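Local coordinates for pentafunctional AROM polypeptide (Schizosaccharomyces pombe, PDB 5SWV), which probably catalyses five central steps of the shikimate pathway, with this fragment carrying its dehydroquinate dehydratase and shikimate dehydrogenase activities, at residues A[24-29]-A[69-74]; A[321-326]-A[331-336]; A[350-355]-A[508-513]; A[386-391]-A[399-404]; A[459-464]-A[484-489]. All blocks are in the same frame, centred on the assembly; numbering follows the deposited sequence.

Contact 1. Residues A[24-29]-A[69-74]; sequences DALPTL and RCSTTL
Two leucine methyls close on the side chain of Ser71: CD2 of Leu29 lies 3.6 Å from CB of Ser71, and CD2 of Leu26 comes equally near that carbon from another side, also touching its OG. This is van der Waals contact, with no hydrogen bond between the segments. The same methyl of Leu29 reaches further along the chain, standing 3.6 Å from O of Ser71 and 4.1 Å from CB of Thr72, and so it touches backbone and side chain alike. Leu29 carries CG opposite its backbone N (chi1 -174°), which sends the branch across the gap.

Behind this first shell, local turns set both sides. Leu26 to Leu29 form a type I turn, with N of Leu29 bonded to O of Leu26 at 3.3 Å, and this brings the two leucines together. On the other segment Thr72 makes an ST turn: N of Leu74 donates almost straight to OG1 of Thr72 at 3.1 Å (169°). Further out, the guanidinium of Arg69 is held by a salt bridge to Asp110.

In the (alpha/beta)8 barrel of type I dehydroquinases, the contact ties the join between short helices 22-25 and 29-32 to the loop leading from helix 58-69 into strand 76-79. Thr72 and Leu74 also rest on Ile39 of strand 38-42, the neighbour of that strand.

Contact 2. Residues A[321-326]-A[331-336]; sequences DELSDE and GAVNTI
Leu323 and Val333 meet through methyls alone; the planar group nearby in the chain is the amide of Asn334, which takes no part in that contact. OD1 of Asn334 takes OG1 of Thr335 at 2.7 Å from well above the carbonyl plane, 55° out of it. That oxygen also accepts from the backbone N of Thr352, while ND2 of the amide has a weak bond to Asp353. Asn334 and Thr335 together oppose Asp350 as a classic beta bulge, and the helix just before them ends in a Schellman motif with Gly331, at positive phi, as its C-prime residue.

The segments thus bracket one short helix, 325-330. At its start Ser324 is the N-cap, its OG bonded to N of Ala327 and also to the carboxylate of Asp350. At its end the chain turns back toward the mixed sheet of the shikimate dehydrogenase substrate-binding domain, entering strand 335-340. Strand 322-323 forms one edge of that sheet, beside strand 345-350.

Both touching side chains also pack on Met317. They cross at about a right angle: Leu323 bears CG beside its backbone N (chi1 -65°), which lets CD2 of Leu323 come to 3.7 Å from CG2 of Val333.

Contact 3. Residues A[350-355]-A[508-513]; sequences DNTDWR and GLASFH
Where the chain turns into helix 353-364 it runs against helix 500-516, the closest CA atoms being those of Thr352 and Ala510, 6.4 Å apart. The CB of Thr352 is directed toward the helix. Its CG2 packs 3.7 Å from CB of Ala510, while its hydroxyl, placed between backbone N and carbonyl carbon (chi1 57°), has OG1 3.2 Å from OG of Ser511. Both hydroxyls lie within hydrogen-bonding reach of the backbone O of Gln507, and OG of Ser511 also pairs with OG1 of Thr335.

Arg355 packs on the same methyl of Ala510. Bends at chi2 and chi3 fold its chain back, so that one face of the guanidinium lies over the alanine CB, which sits 3.6 Å from the plane and toward its rim.

Such a pairing of helices is the bridge between the two domains of shikimate dehydrogenases: helix 353-364 leaves the substrate-binding sheet for the nucleotide-binding one, and helix 500-516 follows the last strand of the latter.

A water completes the join, accepting from NH1 of Arg355 at 2.8 Å, donating to O of Ala510 at 3.0 Å, and bonding ND1 of His513, in the plane of the ring at its edge. NE of Arg355 forms a salt bridge with Asp359. At the helix start, OD1 of Asn351 caps N of Asp353 at 3.1 Å.

Contact 4. Residues A[386-391]-A[399-404]; sequences AAIYSL and IYLLNR
Apolar contact dominates: Ile388 on helix 382-393 lies over Ile399 and Leu401, alternate residues of strand 398-403. Its CG1 is 4.2 Å from CG2 of Ile399, and its CD1, further out on the same branch, is 4.2 Å from CD2 of Leu401. One extended isoleucine thereby spans two positions of the strand. Its chain runs nearly straight at chi2 (168°), which carries the terminal methyl out to the second residue. Ile399 replies with its own longer branch, whose CD1 passes 4.0 Å from the carbonyl O of Ile388. Leu391, one turn on, is also partly buried by the strand, and Ile422 of strand 422-426 touches both Ile388 and Leu401.

Hydrogen bonds run inside the helix, and from the strand to its sheet neighbours. O of Ala386 accepts twice from Ser390, from its N at 2.8 Å and from its OG at 2.9 Å; the hydroxyl approaches from above the carbonyl plane, 41° out of it. The strand is bonded on both flanks, Tyr400 to strand 374-378 and Ile399 and Leu401 to His423 of strand 422-426.

Aromatic contact lies on the far side of the helix, where Tyr389 meets Trp354 edge to face.

The unit of strand 374-378, helix 382-393 and strand 398-403 is the first beta-alpha-beta crossover of a Rossmann-type domain, consistent with binding a nicotinamide cofactor. Since no polar bond crosses between helix and strand, their attachment here depends on burial and shape, and the backbone bonds seen here serve the helix and the sheet rather than the join between them.

Contact 5. Residues A[459-464]-A[484-489]; sequences SVIKAL and TPLMAV
In the doubly wound nucleotide-binding domain, helix 455-466 and helix 485-492 are neighbouring helices of successive crossovers, on one face of the sheet, and they touch through Ile461 with Leu486 and Lys462 with Val489. The inner pair is purely apolar: CG2 of Ile461 lies 3.9 Å from CD2 of Leu486, the two side chains crossing at about a right angle. Ile461 has CG2 opposite its backbone N and CG1 beside it (chi1 -66°), an orientation that gives the short branch to the neighbouring helix. Leu486 also rests on Phe474 and Ser445, strand residues beneath.

The outer pair is looser and lies nearer solvent. Here the helices come closer, with CA of Lys462 7.1 Å from CA of Val489, yet the side chains meet at the lysine end, where NZ of Lys462 stands 4.2 Å from CG2 of Val489. The lysine chain is extended until chi4 (62°), where a bend sets the amino group beside the valine methyl.

The second helix is started by Thr484. Its OG1 accepts from N of Met487 at 3.1 Å (162°), an N-cap, and is bonded in addition to the carboxylate of Asp476 at the end of strand 472-476. The cap therefore tethers the first turn of the helix to the sheet.

Two helices side by side on one face of a parallel sheet, each following a strand, is the layout of a doubly wound Rossmann fold.

Contact 1 belongs to the dehydroquinase barrel and contacts 2 to 5 to the shikimate dehydrogenase part, and the chain runs through contact 1, then contact 2, then contact 3, which closes around contacts 4 and 5. Contacts 2 and 3, about 11 Å apart centre to centre, touch, among others where Ala332 O meets Asn351 ND2. Helix 353-364 packs on helix 382-393 between contacts 3 and 4 (centres about 20 Å apart). Contacts 4 and 5, centres about 16 Å apart, meet where Leu402, on the other side of the strand from helix 382-393, touches Ile461. Contacts 2, 3, 4 and 5 thus touch in succession from substrate-binding sheet to nucleotide-binding domain, while contact 1 stands apart, its centre about 22 Å from that of contact 3.

Contact 1. Residues A[24-29]-A[69-74]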
# COMPACT_ATOMS: atom_id res chain seq x y z
N ASP A 24 10.66 -15.68 8.14
CA ASP A 24 9.40 -16.30 8.58
C ASP A 24 8.18 -15.50 8.15
O ASP A 24 7.10 -16.05 8.00
CB ASP A 24 9.38 -16.48 10.12
CG ASP A 24 10.57 -17.26 10.66
OD1 ASP A 24 11.21 -18.00 9.88
OD2 ASP A 24 10.86 -17.13 11.87
N ALA A 25 8.35 -14.19 8.00
CA ALA A 25 7.28 -13.31 7.58
C ALA A 25 6.99 -13.35 6.09
O ALA A 25 5.84 -13.14 5.69
CB ALA A 25 7.60 -11.89 7.99
N LEU A 26 8.02 -13.63 5.28
CA LEU A 26 7.96 -13.39 3.84
C LEU A 26 6.87 -14.14 3.09
O LEU A 26 6.16 -13.53 2.31
CB LEU A 26 9.31 -13.64 3.16
CG LEU A 26 10.48 -12.71 3.50
CD1 LEU A 26 11.67 -13.09 2.63
CD2 LEU A 26 10.13 -11.23 3.36
N PRO A 27 6.73 -15.46 3.30
CA PRO A 27 5.68 -16.14 2.52
C PRO A 27 4.31 -15.43 2.55
O PRO A 27 3.77 -15.13 1.50
CB PRO A 27 5.61 -17.53 3.17
CG PRO A 27 7.00 -17.77 3.67
CD PRO A 27 7.55 -16.42 4.06
N THR A 28 3.82 -15.13 3.75
CA THR A 28 2.49 -14.55 3.96
C THR A 28 2.45 -13.01 4.15
O THR A 28 1.41 -12.45 4.49
CB THR A 28 1.88 -15.16 5.23
OG1 THR A 28 2.72 -14.83 6.36
CG2 THR A 28 1.75 -16.67 5.07
N LEU A 29 3.58 -12.34 3.91
CA LEU A 29 3.73 -10.89 4.17
C LEU A 29 2.67 -10.03 3.49
O LEU A 29 2.27 -9.00 4.03
CB LEU A 29 5.10 -10.40 3.71
CG LEU A 29 5.44 -8.94 4.03
CD1 LEU A 29 5.74 -8.78 5.51
CD2 LEU A 29 6.60 -8.42 3.21
N ARG A 69 12.63 -4.67 3.43
CA ARG A 69 12.51 -3.60 2.42
C ARG A 69 12.48 -4.08 0.96
O ARG A 69 11.93 -3.40 0.13
CB ARG A 69 13.63 -2.56 2.59
CG ARG A 69 13.38 -1.57 3.71
CD ARG A 69 13.80 -0.19 3.24
NE ARG A 69 13.67 0.88 4.24
CZ ARG A 69 12.55 1.55 4.53
NH1 ARG A 69 11.37 1.28 3.96
NH2 ARG A 69 12.61 2.52 5.45
N CYS A 70 13.07 -5.23 0.68
CA CYS A 70 12.96 -5.87 -0.64
C CYS A 70 11.63 -6.60 -0.87
O CYS A 70 11.39 -7.06 -1.99
CB CYS A 70 14.14 -6.85 -0.88
SG CYS A 70 15.71 -6.01 -1.24
N SER A 71 10.80 -6.76 0.16
CA SER A 71 9.51 -7.41 0.01
C SER A 71 8.32 -6.49 0.21
O SER A 71 7.19 -6.91 0.01
CB SER A 71 9.41 -8.58 0.99
OG SER A 71 10.34 -9.61 0.65
N THR A 72 8.56 -5.23 0.60
CA THR A 72 7.47 -4.27 0.79
C THR A 72 7.95 -2.83 0.70
O THR A 72 9.06 -2.50 1.11
CB THR A 72 6.72 -4.46 2.14
OG1 THR A 72 5.62 -3.55 2.20
CG2 THR A 72 7.62 -4.18 3.32
N THR A 73 7.04 -1.99 0.22
CA THR A 73 7.25 -0.56 0.09
C THR A 73 6.77 0.22 1.30
O THR A 73 6.93 1.44 1.35
CB THR A 73 6.46 -0.01 -1.13
OG1 THR A 73 5.05 -0.22 -0.94
CG2 THR A 73 6.90 -0.71 -2.41
N LEU A 74 6.16 -0.47 2.27
CA LEU A 74 5.58 0.18 3.43
C LEU A 74 6.65 0.83 4.30
O LEU A 74 7.69 0.23 4.56
CB LEU A 74 4.76 -0.81 4.28
CG LEU A 74 3.46 -1.38 3.67
CD1 LEU A 74 2.83 -2.39 4.63
CD2 LEU A 74 2.48 -0.26 3.32

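Contact 2. Residues A[321-326]-A[331-336]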
# COMPACT_ATOMS: atom_id res chain seq x y z
N ASP A 321 -15.37 17.64 -9.73
CA ASP A 321 -14.79 18.93 -9.32
C ASP A 321 -13.25 18.92 -9.37
O ASP A 321 -12.63 19.97 -9.51
CB ASP A 321 -15.23 19.26 -7.88
CG ASP A 321 -16.76 19.27 -7.71
OD1 ASP A 321 -17.38 20.22 -8.20
OD2 ASP A 321 -17.33 18.35 -7.08
N GLU A 322 -12.67 17.73 -9.21
CA GLU A 322 -11.23 17.50 -9.17
C GLU A 322 -10.90 16.28 -10.01
O GLU A 322 -11.73 15.37 -10.13
CB GLU A 322 -10.79 17.14 -7.77
CG GLU A 322 -10.65 18.29 -6.80
CD GLU A 322 -10.24 17.81 -5.41
OE1 GLU A 322 -9.66 16.69 -5.28
OE2 GLU A 322 -10.51 18.56 -4.45
N LEU A 323 -9.68 16.22 -10.53
CA LEU A 323 -9.15 15.02 -11.17
C LEU A 323 -7.77 14.71 -10.61
O LEU A 323 -7.04 15.60 -10.23
CB LEU A 323 -9.03 15.23 -12.66
CG LEU A 323 -10.35 15.43 -13.40
CD1 LEU A 323 -10.12 15.93 -14.82
CD2 LEU A 323 -11.12 14.12 -13.40
N SER A 324 -7.41 13.43 -10.57
CA SER A 324 -6.04 13.06 -10.24
C SER A 324 -5.19 13.33 -11.47
O SER A 324 -5.72 13.46 -12.58
CB SER A 324 -5.94 11.58 -9.88
OG SER A 324 -5.98 10.77 -11.04
N ASP A 325 -3.88 13.39 -11.27
CA ASP A 325 -2.97 13.63 -12.39
C ASP A 325 -3.21 12.62 -13.51
O ASP A 325 -3.30 13.01 -14.67
CB ASP A 325 -1.50 13.58 -11.94
CG ASP A 325 -1.11 14.73 -10.99
OD1 ASP A 325 -1.75 15.81 -11.00
OD2 ASP A 325 -0.13 14.54 -10.24
N GLU A 326 -3.36 11.35 -13.16
CA GLU A 326 -3.48 10.30 -14.17
C GLU A 326 -4.79 10.43 -14.91
O GLU A 326 -4.83 10.27 -16.12
CB GLU A 326 -3.35 8.90 -13.57
CG GLU A 326 -1.94 8.52 -13.12
CD GLU A 326 -1.52 9.12 -11.77
OE1 GLU A 326 -2.38 9.70 -11.04
OE2 GLU A 326 -0.31 9.03 -11.46
N GLY A 331 -7.23 11.46 -19.62
CA GLY A 331 -8.53 12.00 -20.01
C GLY A 331 -9.66 11.00 -19.80
O GLY A 331 -10.51 10.82 -20.68
N ALA A 332 -9.65 10.34 -18.65
CA ALA A 332 -10.62 9.29 -18.37
C ALA A 332 -10.70 9.02 -16.88
O ALA A 332 -9.70 9.04 -16.17
CB ALA A 332 -10.24 8.02 -19.12
N VAL A 333 -11.93 8.77 -16.42
CA VAL A 333 -12.19 8.44 -15.03
C VAL A 333 -12.76 7.02 -14.95
O VAL A 333 -13.71 6.72 -15.65
CB VAL A 333 -13.17 9.46 -14.43
CG1 VAL A 333 -13.76 8.98 -13.11
CG2 VAL A 333 -12.45 10.78 -14.21
N ASN A 334 -12.16 6.17 -14.11
CA ASN A 334 -12.81 4.91 -13.68
C ASN A 334 -13.11 4.80 -12.18
O ASN A 334 -13.61 3.78 -11.74
CB ASN A 334 -11.96 3.70 -14.11
CG ASN A 334 -10.84 3.37 -13.13
OD1 ASN A 334 -10.47 4.18 -12.27
ND2 ASN A 334 -10.28 2.17 -13.27
N THR A 335 -12.77 5.83 -11.39
CA THR A 335 -12.93 5.79 -9.94
C THR A 335 -13.35 7.15 -9.45
O THR A 335 -12.56 8.08 -9.46
CB THR A 335 -11.61 5.40 -9.26
OG1 THR A 335 -11.25 4.07 -9.65
CG2 THR A 335 -11.73 5.44 -7.76
N ILE A 336 -14.60 7.24 -9.00
CA ILE A 336 -15.15 8.47 -8.44
C ILE A 336 -15.07 8.43 -6.92
O ILE A 336 -15.62 7.54 -6.29
CB ILE A 336 -16.62 8.63 -8.89
CG1 ILE A 336 -16.68 8.72 -10.43
CG2 ILE A 336 -17.27 9.85 -8.22
CD1 ILE A 336 -18.08 8.76 -11.01

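Contact 3. Residues A[350-355]-A[508-513]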
# COMPACT_ATOMS: atom_id res chain seq x y z
N ASP A 350 -10.53 9.63 -10.39
CA ASP A 350 -9.21 9.06 -10.58
C ASP A 350 -9.34 7.94 -11.60
O ASP A 350 -10.44 7.61 -12.06
CB ASP A 350 -8.65 8.54 -9.24
CG ASP A 350 -7.09 8.48 -9.20
OD1 ASP A 350 -6.44 8.34 -10.26
OD2 ASP A 350 -6.51 8.57 -8.10
N ASN A 351 -8.20 7.37 -11.96
CA ASN A 351 -8.09 6.35 -12.97
C ASN A 351 -7.08 5.34 -12.50
O ASN A 351 -5.88 5.63 -12.47
CB ASN A 351 -7.63 7.01 -14.27
CG ASN A 351 -7.80 6.12 -15.46
OD1 ASN A 351 -7.35 4.98 -15.48
ND2 ASN A 351 -8.47 6.64 -16.47
N THR A 352 -7.55 4.16 -12.11
CA THR A 352 -6.67 3.08 -11.68
C THR A 352 -6.35 2.06 -12.76
O THR A 352 -5.67 1.08 -12.47
CB THR A 352 -7.29 2.30 -10.52
OG1 THR A 352 -8.56 1.82 -10.93
CG2 THR A 352 -7.44 3.18 -9.31
N ASP A 353 -6.80 2.27 -14.00
CA ASP A 353 -6.51 1.30 -15.07
C ASP A 353 -5.01 0.98 -15.16
O ASP A 353 -4.62 -0.19 -15.18
CB ASP A 353 -7.07 1.76 -16.42
CG ASP A 353 -8.62 1.66 -16.50
OD1 ASP A 353 -9.24 0.86 -15.74
OD2 ASP A 353 -9.23 2.39 -17.32
N TRP A 354 -4.17 2.01 -15.15
CA TRP A 354 -2.71 1.81 -15.14
C TRP A 354 -2.18 0.98 -13.96
O TRP A 354 -1.18 0.27 -14.09
CB TRP A 354 -1.97 3.15 -15.21
CG TRP A 354 -1.97 3.95 -13.96
CD1 TRP A 354 -2.97 4.75 -13.51
CD2 TRP A 354 -0.92 4.03 -12.99
NE1 TRP A 354 -2.61 5.33 -12.31
CE2 TRP A 354 -1.35 4.91 -11.98
CE3 TRP A 354 0.35 3.44 -12.89
CZ2 TRP A 354 -0.56 5.24 -10.88
CZ3 TRP A 354 1.14 3.75 -11.80
CH2 TRP A 354 0.68 4.65 -10.80
N ARG A 355 -2.83 1.10 -12.80
CA ARG A 355 -2.41 0.39 -11.60
C ARG A 355 -2.48 -1.12 -11.80
O ARG A 355 -1.66 -1.86 -11.26
CB ARG A 355 -3.25 0.81 -10.40
CG ARG A 355 -3.09 2.28 -10.00
CD ARG A 355 -1.73 2.58 -9.39
NE ARG A 355 -1.58 1.69 -8.26
CZ ARG A 355 -2.15 1.87 -7.08
NH1 ARG A 355 -2.85 2.97 -6.80
NH2 ARG A 355 -2.00 0.95 -6.15
N GLY A 508 -9.32 -2.84 -9.36
CA GLY A 508 -10.34 -2.81 -8.33
C GLY A 508 -9.76 -2.61 -6.94
O GLY A 508 -10.30 -1.82 -6.18
N LEU A 509 -8.67 -3.30 -6.62
CA LEU A 509 -8.05 -3.18 -5.30
C LEU A 509 -7.47 -1.78 -5.05
O LEU A 509 -7.61 -1.23 -3.97
CB LEU A 509 -7.00 -4.27 -5.07
CG LEU A 509 -7.56 -5.70 -4.98
CD1 LEU A 509 -6.45 -6.74 -5.04
CD2 LEU A 509 -8.36 -5.89 -3.71
N ALA A 510 -6.85 -1.21 -6.07
CA ALA A 510 -6.42 0.18 -6.02
C ALA A 510 -7.58 1.15 -5.77
O ALA A 510 -7.45 2.10 -5.00
CB ALA A 510 -5.71 0.54 -7.31
N SER A 511 -8.71 0.92 -6.43
CA SER A 511 -9.89 1.75 -6.23
C SER A 511 -10.36 1.62 -4.79
O SER A 511 -10.66 2.63 -4.14
CB SER A 511 -11.00 1.37 -7.19
OG SER A 511 -10.60 1.59 -8.53
N PHE A 512 -10.39 0.39 -4.31
CA PHE A 512 -10.76 0.08 -2.92
C PHE A 512 -9.87 0.80 -1.90
O PHE A 512 -10.38 1.32 -0.90
CB PHE A 512 -10.73 -1.44 -2.68
CG PHE A 512 -11.01 -1.84 -1.26
CD1 PHE A 512 -12.31 -2.03 -0.82
CD2 PHE A 512 -9.96 -2.03 -0.36
CE1 PHE A 512 -12.58 -2.41 0.49
CE2 PHE A 512 -10.21 -2.41 0.96
CZ PHE A 512 -11.53 -2.60 1.39
N HIS A 513 -8.56 0.81 -2.17
CA HIS A 513 -7.61 1.52 -1.31
C HIS A 513 -7.88 3.03 -1.35
O HIS A 513 -7.94 3.68 -0.31
CB HIS A 513 -6.16 1.15 -1.71
CG HIS A 513 -5.10 1.86 -0.92
ND1 HIS A 513 -4.05 2.52 -1.52
CD2 HIS A 513 -4.91 1.99 0.41
CE1 HIS A 513 -3.26 3.03 -0.60
NE2 HIS A 513 -3.76 2.73 0.59
O HOH W 1 -4.57 2.61 -4.60

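Contact 4. Residues A[386-391]-A[399-404]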
# COMPACT_ATOMS: atom_id res chain seq x y z
N ALA A 386 -1.27 3.50 -20.95
CA ALA A 386 -1.11 3.18 -19.54
C ALA A 386 0.09 2.28 -19.32
O ALA A 386 0.86 2.46 -18.36
CB ALA A 386 -2.36 2.52 -19.00
N ALA A 387 0.27 1.32 -20.22
CA ALA A 387 1.40 0.40 -20.17
C ALA A 387 2.75 1.12 -20.30
O ALA A 387 3.69 0.84 -19.54
CB ALA A 387 1.26 -0.66 -21.24
N ILE A 388 2.85 2.06 -21.24
CA ILE A 388 4.04 2.88 -21.38
C ILE A 388 4.29 3.69 -20.11
O ILE A 388 5.38 3.61 -19.54
CB ILE A 388 3.96 3.77 -22.63
CG1 ILE A 388 4.12 2.89 -23.85
CG2 ILE A 388 5.05 4.84 -22.63
CD1 ILE A 388 3.77 3.58 -25.13
N TYR A 389 3.30 4.45 -19.66
CA TYR A 389 3.41 5.16 -18.36
C TYR A 389 3.88 4.22 -17.23
O TYR A 389 4.82 4.53 -16.51
CB TYR A 389 2.09 5.85 -17.98
CG TYR A 389 2.07 6.48 -16.61
CD1 TYR A 389 2.91 7.53 -16.30
CD2 TYR A 389 1.20 6.01 -15.62
CE1 TYR A 389 2.89 8.13 -15.03
CE2 TYR A 389 1.17 6.59 -14.35
CZ TYR A 389 2.01 7.65 -14.05
OH TYR A 389 1.98 8.21 -12.79
N SER A 390 3.24 3.06 -17.11
CA SER A 390 3.59 2.10 -16.06
C SER A 390 5.04 1.65 -16.19
O SER A 390 5.77 1.67 -15.21
CB SER A 390 2.64 0.89 -16.05
OG SER A 390 1.34 1.28 -15.71
N LEU A 391 5.46 1.26 -17.38
CA LEU A 391 6.85 0.78 -17.53
C LEU A 391 7.83 1.90 -17.23
O LEU A 391 8.81 1.68 -16.53
CB LEU A 391 7.10 0.18 -18.92
CG LEU A 391 6.39 -1.16 -19.16
CD1 LEU A 391 6.72 -1.75 -20.51
CD2 LEU A 391 6.74 -2.17 -18.07
N ILE A 399 11.84 1.74 -23.65
CA ILE A 399 10.50 1.20 -23.80
C ILE A 399 10.26 0.99 -25.30
O ILE A 399 9.95 1.95 -26.02
CB ILE A 399 9.46 2.18 -23.19
CG1 ILE A 399 9.80 2.50 -21.73
CG2 ILE A 399 8.07 1.59 -23.25
CD1 ILE A 399 9.08 3.71 -21.16
N TYR A 400 10.41 -0.26 -25.75
CA TYR A 400 10.16 -0.61 -27.16
C TYR A 400 8.67 -0.70 -27.43
O TYR A 400 7.90 -1.19 -26.59
CB TYR A 400 10.91 -1.89 -27.56
CG TYR A 400 12.40 -1.65 -27.65
CD1 TYR A 400 13.22 -1.77 -26.53
CD2 TYR A 400 12.99 -1.22 -28.84
CE1 TYR A 400 14.59 -1.51 -26.59
CE2 TYR A 400 14.35 -0.95 -28.91
CZ TYR A 400 15.15 -1.10 -27.78
OH TYR A 400 16.51 -0.84 -27.84
N LEU A 401 8.26 -0.20 -28.60
CA LEU A 401 6.85 -0.12 -28.97
C LEU A 401 6.60 -0.73 -30.34
O LEU A 401 7.19 -0.30 -31.33
CB LEU A 401 6.42 1.34 -28.96
CG LEU A 401 4.96 1.64 -29.32
CD1 LEU A 401 3.97 0.91 -28.42
CD2 LEU A 401 4.71 3.14 -29.24
N LEU A 402 5.71 -1.72 -30.40
CA LEU A 402 5.54 -2.55 -31.57
C LEU A 402 4.10 -2.61 -32.02
O LEU A 402 3.21 -2.92 -31.22
CB LEU A 402 6.04 -3.95 -31.27
CG LEU A 402 5.86 -5.00 -32.38
CD1 LEU A 402 6.60 -4.64 -33.67
CD2 LEU A 402 6.31 -6.36 -31.87
N ASN A 403 3.88 -2.37 -33.32
CA ASN A 403 2.56 -2.34 -33.93
C ASN A 403 2.54 -2.77 -35.39
O ASN A 403 3.58 -2.95 -36.02
CB ASN A 403 1.98 -0.94 -33.82
CG ASN A 403 1.51 -0.63 -32.42
OD1 ASN A 403 0.55 -1.22 -31.94
ND2 ASN A 403 2.20 0.27 -31.73
N ARG A 404 1.33 -2.95 -35.90
CA ARG A 404 1.10 -3.27 -37.31
C ARG A 404 1.61 -2.14 -38.19
O ARG A 404 2.17 -2.42 -39.23
CB ARG A 404 -0.39 -3.52 -37.60
CG ARG A 404 -0.93 -4.82 -37.03
CD ARG A 404 -2.43 -4.72 -36.80
NE ARG A 404 -3.04 -6.00 -36.43
CZ ARG A 404 -3.34 -6.99 -37.28
NH1 ARG A 404 -3.07 -6.88 -38.58
NH2 ARG A 404 -3.92 -8.10 -36.84

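Contact 5. Residues A[459-464]-A[484-489]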
# COMPACT_ATOMS: atom_id res chain seq x y z
N SER A 459 6.52 -13.11 -35.86
CA SER A 459 7.93 -13.36 -36.08
C SER A 459 8.86 -12.51 -35.21
O SER A 459 9.84 -13.02 -34.67
CB SER A 459 8.25 -13.08 -37.55
OG SER A 459 9.64 -12.93 -37.77
N VAL A 460 8.54 -11.22 -35.10
CA VAL A 460 9.33 -10.26 -34.32
C VAL A 460 9.15 -10.51 -32.81
O VAL A 460 10.11 -10.45 -32.04
CB VAL A 460 8.89 -8.80 -34.61
CG1 VAL A 460 9.77 -7.81 -33.84
CG2 VAL A 460 8.94 -8.51 -36.10
N ILE A 461 7.91 -10.77 -32.42
CA ILE A 461 7.57 -11.05 -31.03
C ILE A 461 8.30 -12.31 -30.57
O ILE A 461 8.97 -12.29 -29.53
CB ILE A 461 6.04 -11.21 -30.84
CG1 ILE A 461 5.33 -9.87 -31.12
CG2 ILE A 461 5.71 -11.69 -29.42
CD1 ILE A 461 3.84 -10.01 -31.33
N LYS A 462 8.17 -13.39 -31.34
CA LYS A 462 8.93 -14.62 -31.12
C LYS A 462 10.42 -14.37 -30.91
O LYS A 462 11.01 -14.88 -29.97
CB LYS A 462 8.76 -15.56 -32.31
CG LYS A 462 7.48 -16.37 -32.29
CD LYS A 462 7.34 -17.18 -33.58
CE LYS A 462 6.48 -18.42 -33.40
NZ LYS A 462 5.09 -18.07 -33.00
N ALA A 463 11.02 -13.57 -31.79
CA ALA A 463 12.45 -13.29 -31.75
C ALA A 463 12.88 -12.53 -30.49
O ALA A 463 13.84 -12.92 -29.84
CB ALA A 463 12.87 -12.51 -32.98
N LEU A 464 12.16 -11.45 -30.16
CA LEU A 464 12.46 -10.61 -28.99
C LEU A 464 12.29 -11.34 -27.67
O LEU A 464 13.12 -11.19 -26.77
CB LEU A 464 11.55 -9.38 -28.97
CG LEU A 464 11.80 -8.35 -30.08
CD1 LEU A 464 10.58 -7.45 -30.29
CD2 LEU A 464 13.05 -7.53 -29.78
N THR A 484 -3.81 -17.11 -23.14
CA THR A 484 -3.82 -16.53 -24.50
C THR A 484 -2.77 -17.17 -25.40
O THR A 484 -1.84 -17.82 -24.91
CB THR A 484 -3.58 -14.99 -24.52
OG1 THR A 484 -2.20 -14.70 -24.23
CG2 THR A 484 -4.47 -14.27 -23.52
N PRO A 485 -2.92 -16.99 -26.73
CA PRO A 485 -1.88 -17.35 -27.69
C PRO A 485 -0.47 -16.88 -27.32
O PRO A 485 0.44 -17.71 -27.23
CB PRO A 485 -2.36 -16.66 -28.98
CG PRO A 485 -3.84 -16.67 -28.87
CD PRO A 485 -4.20 -16.68 -27.41
N LEU A 486 -0.31 -15.58 -27.07
CA LEU A 486 1.02 -15.00 -26.80
C LEU A 486 1.62 -15.48 -25.49
O LEU A 486 2.84 -15.67 -25.40
CB LEU A 486 0.98 -13.47 -26.78
CG LEU A 486 0.91 -12.76 -28.13
CD1 LEU A 486 0.92 -11.26 -27.91
CD2 LEU A 486 2.07 -13.17 -29.03
N MET A 487 0.78 -15.64 -24.49
CA MET A 487 1.22 -16.18 -23.20
C MET A 487 1.93 -17.52 -23.38
O MET A 487 2.98 -17.74 -22.79
CB MET A 487 0.05 -16.32 -22.22
CG MET A 487 0.35 -15.71 -20.87
SD MET A 487 -1.06 -15.70 -19.74
CE MET A 487 -2.16 -14.49 -20.46
N ALA A 488 1.37 -18.39 -24.23
CA ALA A 488 1.99 -19.69 -24.52
C ALA A 488 3.40 -19.54 -25.11
O ALA A 488 4.35 -20.19 -24.64
CB ALA A 488 1.12 -20.51 -25.46
N VAL A 489 3.52 -18.67 -26.12
CA VAL A 489 4.80 -18.39 -26.78
C VAL A 489 5.81 -17.97 -25.73
O VAL A 489 6.94 -18.47 -25.70
CB VAL A 489 4.69 -17.27 -27.85
CG1 VAL A 489 6.07 -16.83 -28.32
CG2 VAL A 489 3.83 -17.71 -29.03